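Local structure of thioesterase domain-containing protein (Pyrococcus horikoshii, 1IXL) at residues 7-10 and 11-14; 39-42 and 43-47. The protein is of unknown function but adopts the hot-dog fold of the thioesterase superfamily and may hydrolyse acyl-CoA thioesters. One frame throughout, in Å; residues are numbered along the deposited sequence.

Contact 1. Residues 7-10 and 11-14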
# COMPACT_ATOMS: atom_id res chain seq x y z
N ARG A 7 -2.05 -13.93 -1.78
CA ARG A 7 -1.11 -14.96 -1.35
C ARG A 7 -0.10 -14.54 -0.28
O ARG A 7 0.77 -15.32 0.11
CB ARG A 7 -0.34 -15.49 -2.56
CG ARG A 7 -1.22 -16.11 -3.64
CD ARG A 7 -0.35 -16.47 -4.82
NE ARG A 7 0.63 -17.50 -4.48
CZ ARG A 7 1.80 -17.64 -5.09
NH1 ARG A 7 2.15 -16.81 -6.07
NH2 ARG A 7 2.64 -18.61 -4.72
N THR A 8 -0.21 -13.31 0.21
CA THR A 8 0.72 -12.81 1.22
C THR A 8 0.07 -11.72 2.05
O THR A 8 -0.94 -11.15 1.63
CB THR A 8 1.99 -12.20 0.55
OG1 THR A 8 2.94 -11.82 1.57
CG2 THR A 8 1.62 -10.93 -0.26
N HIS A 9 0.65 -11.44 3.23
CA HIS A 9 0.15 -10.39 4.10
C HIS A 9 -1.34 -10.57 4.38
O HIS A 9 -2.07 -9.58 4.47
CB HIS A 9 0.38 -9.02 3.45
CG HIS A 9 1.80 -8.54 3.51
ND1 HIS A 9 2.86 -9.26 2.98
CD2 HIS A 9 2.35 -7.43 4.07
CE1 HIS A 9 3.99 -8.62 3.23
NE2 HIS A 9 3.71 -7.51 3.89
N LYS A 10 -1.77 -11.82 4.55
CA LYS A 10 -3.19 -12.13 4.75
C LYS A 10 -3.89 -11.63 6.00
O LYS A 10 -5.10 -11.43 5.99
CB LYS A 10 -3.40 -13.65 4.64
CG LYS A 10 -3.05 -14.25 3.30
CD LYS A 10 -3.09 -15.78 3.39
CE LYS A 10 -2.79 -16.44 2.07
NZ LYS A 10 -2.73 -17.94 2.21
N LEU A 11 -3.16 -11.44 7.09
CA LEU A 11 -3.81 -11.00 8.32
C LEU A 11 -3.73 -9.50 8.57
O LEU A 11 -4.08 -9.03 9.64
CB LEU A 11 -3.19 -11.76 9.50
CG LEU A 11 -3.19 -13.30 9.38
CD1 LEU A 11 -2.62 -13.90 10.67
CD2 LEU A 11 -4.63 -13.81 9.15
N THR A 12 -3.28 -8.76 7.56
CA THR A 12 -3.15 -7.31 7.67
C THR A 12 -4.50 -6.71 8.06
O THR A 12 -5.53 -7.04 7.48
CB THR A 12 -2.68 -6.73 6.32
OG1 THR A 12 -1.46 -7.38 5.94
CG2 THR A 12 -2.43 -5.25 6.44
N SER A 13 -4.46 -5.81 9.04
CA SER A 13 -5.64 -5.14 9.57
C SER A 13 -6.44 -4.37 8.52
O SER A 13 -5.93 -3.46 7.88
CB SER A 13 -5.24 -4.19 10.70
OG SER A 13 -6.37 -3.47 11.15
N ARG A 14 -7.70 -4.75 8.35
CA ARG A 14 -8.57 -4.10 7.39
C ARG A 14 -8.94 -2.71 7.89
O ARG A 14 -9.31 -1.83 7.11
CB ARG A 14 -9.83 -4.95 7.18
CG ARG A 14 -9.55 -6.31 6.56
CD ARG A 14 -9.46 -6.23 5.05
NE ARG A 14 -8.85 -7.42 4.48
CZ ARG A 14 -7.53 -7.58 4.32
NH1 ARG A 14 -6.67 -6.61 4.68
NH2 ARG A 14 -7.09 -8.73 3.81
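With chi1 at -55°, Thr12 turns its hydroxyl OG1 to the same side as its backbone N, so that both can face the carbonyl of His9, three residues earlier. Thr12 OG1 donates to His9 O at 2.7 Å, approaching from above the carbonyl plane and 37° out of it. The backbone bond beside it, from Thr12 N to His9 O, is weak and long at 3.4 Å, although nearly straight. One oxygen thus receives two donors from a single residue, and the type I beta turn from His9 to Thr12 is closed by a side chain as well as by the main chain. Thr12 OG1 also lies 3.5 Å from His9 CB. The turn belongs to the N-terminal segment that precedes strand 19-24 and packs against helix 48-63 of the hot-dog fold: the His9 side chain rests on Tyr57 and Met60, and that of Thr12 on Tyr57. The imidazole of His9 has a second restraint, since ND1 donates to Thr8 OG1 at 2.9 Å with the hydroxyl oxygen lying almost exactly in the ring plane. That hydroxyl in turn bonds to Pro66 O, which ties the ring indirectly to the loop after the helix. The Lys10 and Leu11 side chains point out from the turn. Arg14 bends at its second torsion and turns its guanidinium back toward the turn, yet NH2 gets no nearer than 4.0 Å to Lys10 O; the firmer partners are Tyr57 OH and Gly18 O, both bonded to NH1.

Contact 2. Residues 39-42 and 43-47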
# COMPACT_ATOMS: atom_id res chain seq x y z
N LYS A 39 -5.59 10.30 13.93
CA LYS A 39 -5.32 11.73 13.99
C LYS A 39 -4.09 12.10 14.82
O LYS A 39 -3.68 11.36 15.70
CB LYS A 39 -6.54 12.47 14.56
CG LYS A 39 -6.74 12.31 16.05
CD LYS A 39 -8.03 12.97 16.51
CE LYS A 39 -8.25 12.76 18.00
NZ LYS A 39 -8.12 11.33 18.36
N VAL A 40 -3.51 13.25 14.53
CA VAL A 40 -2.35 13.72 15.29
C VAL A 40 -2.66 15.02 16.03
O VAL A 40 -1.88 15.44 16.86
CB VAL A 40 -1.11 13.92 14.38
CG1 VAL A 40 -0.79 12.62 13.64
CG2 VAL A 40 -1.33 15.07 13.41
N ASP A 41 -3.80 15.64 15.74
CA ASP A 41 -4.16 16.91 16.41
C ASP A 41 -5.66 17.10 16.40
O ASP A 41 -6.39 16.25 15.87
CB ASP A 41 -3.47 18.09 15.71
CG ASP A 41 -3.81 18.18 14.23
OD1 ASP A 41 -2.92 18.58 13.44
OD2 ASP A 41 -4.96 17.87 13.85
N GLU A 42 -6.13 18.20 16.98
CA GLU A 42 -7.57 18.48 17.07
C GLU A 42 -8.20 18.88 15.75
O GLU A 42 -9.42 18.88 15.62
CB GLU A 42 -7.85 19.59 18.09
CG GLU A 42 -6.63 20.25 18.70
CD GLU A 42 -6.91 21.66 19.20
OE1 GLU A 42 -6.94 22.60 18.37
OE2 GLU A 42 -7.11 21.83 20.43
N LYS A 43 -7.38 19.23 14.77
CA LYS A 43 -7.90 19.62 13.47
C LYS A 43 -8.24 18.40 12.62
O LYS A 43 -8.78 18.53 11.52
CB LYS A 43 -6.90 20.52 12.73
CG LYS A 43 -6.79 21.93 13.30
CD LYS A 43 -6.36 21.94 14.76
CE LYS A 43 -6.22 23.37 15.29
NZ LYS A 43 -7.49 24.13 15.11
N GLY A 44 -7.90 17.22 13.13
CA GLY A 44 -8.21 15.99 12.42
C GLY A 44 -7.19 15.53 11.40
O GLY A 44 -7.50 14.71 10.54
N LEU A 45 -5.97 16.06 11.49
CA LEU A 45 -4.93 15.67 10.55
C LEU A 45 -4.53 14.21 10.79
O LEU A 45 -4.19 13.83 11.91
CB LEU A 45 -3.72 16.60 10.69
CG LEU A 45 -2.48 16.32 9.84
CD1 LEU A 45 -2.82 16.45 8.35
CD2 LEU A 45 -1.38 17.31 10.22
N VAL A 46 -4.60 13.40 9.74
CA VAL A 46 -4.23 11.99 9.82
C VAL A 46 -2.72 11.82 9.69
O VAL A 46 -2.07 12.40 8.83
CB VAL A 46 -4.93 11.17 8.71
CG1 VAL A 46 -4.38 9.72 8.70
CG2 VAL A 46 -6.44 11.16 8.97
N HIS A 47 -2.15 11.01 10.56
CA HIS A 47 -0.71 10.78 10.52
C HIS A 47 -0.31 10.10 9.22
O HIS A 47 -0.93 9.13 8.79
CB HIS A 47 -0.29 9.92 11.72
CG HIS A 47 1.19 9.83 11.91
ND1 HIS A 47 2.01 10.94 11.89
CD2 HIS A 47 1.99 8.77 12.13
CE1 HIS A 47 3.26 10.55 12.09
NE2 HIS A 47 3.27 9.24 12.24
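Lys39 and Val46 form a single antiparallel bridge, their CA atoms 4.3 Å apart, and the chain then tightens into a short reversal. Next to the bridge, Val40 N donates to Leu45 O at 2.8 Å, nearly along the C=O axis (174°). At the far end a type I beta turn runs from Asp41 to Gly44, closed by Gly44 N to Asp41 O at 3.3 Å. Gly44 takes a positive phi of 87°, a backbone angle that would push a beta carbon into the carbonyl oxygen of Lys43. The Asp41 carboxylate folds over one face of the turn. Its CG sits between its own backbone N and carbonyl carbon (chi1 57°), which brings OD2 over the turn to accept Leu45 N at 3.1 Å, on the syn side but tilted out of the carboxylate plane. A weaker bond to the same oxygen comes from Lys43 N at 2.9 Å, in the manner of an Asx turn, though the N-H points poorly at the oxygen. Backbone N-H groups gathered there would be expected to favour a charged carboxylate. The loop lies in the connection from strand 27-33 to helix 48-63 of the hot-dog fold, and backbone bonds join Gly44 to Val83 and Val46 to Val81. Val40 splits its two methyls: CG1 abuts His47 CB at 3.4 Å, the two side chains crossing at about a right angle, while CG2 meets Leu45 CD2 at 3.9 Å. Glu42 and Lys43 run alongside each other in the same direction at the tip, with a long salt bridge of 3.6 Å from Glu42 OE1 to Lys43 NZ. Lys39 reaches away, and its NZ pairs with Asp36.

How the contacts relate
Contact 1 and contact 2 come in series along the chain, with strands 19-24 and 27-33 between them. Their centres are 26 Å apart and their nearest atoms about 13 Å, so they do not touch. Helix 48-63 relates them: residues 39-47 lead directly into its first residue, whereas residues 7-14 pack on its second half through Tyr57, Met60 and Leu61. Contact 2 sits farther out, about 21 Å from the centre of the chain against 11 Å for contact 1. Both are surface turns of the hot-dog fold, one lying along the central helix and the other projecting beyond its beginning, where it is joined to residues 81-83.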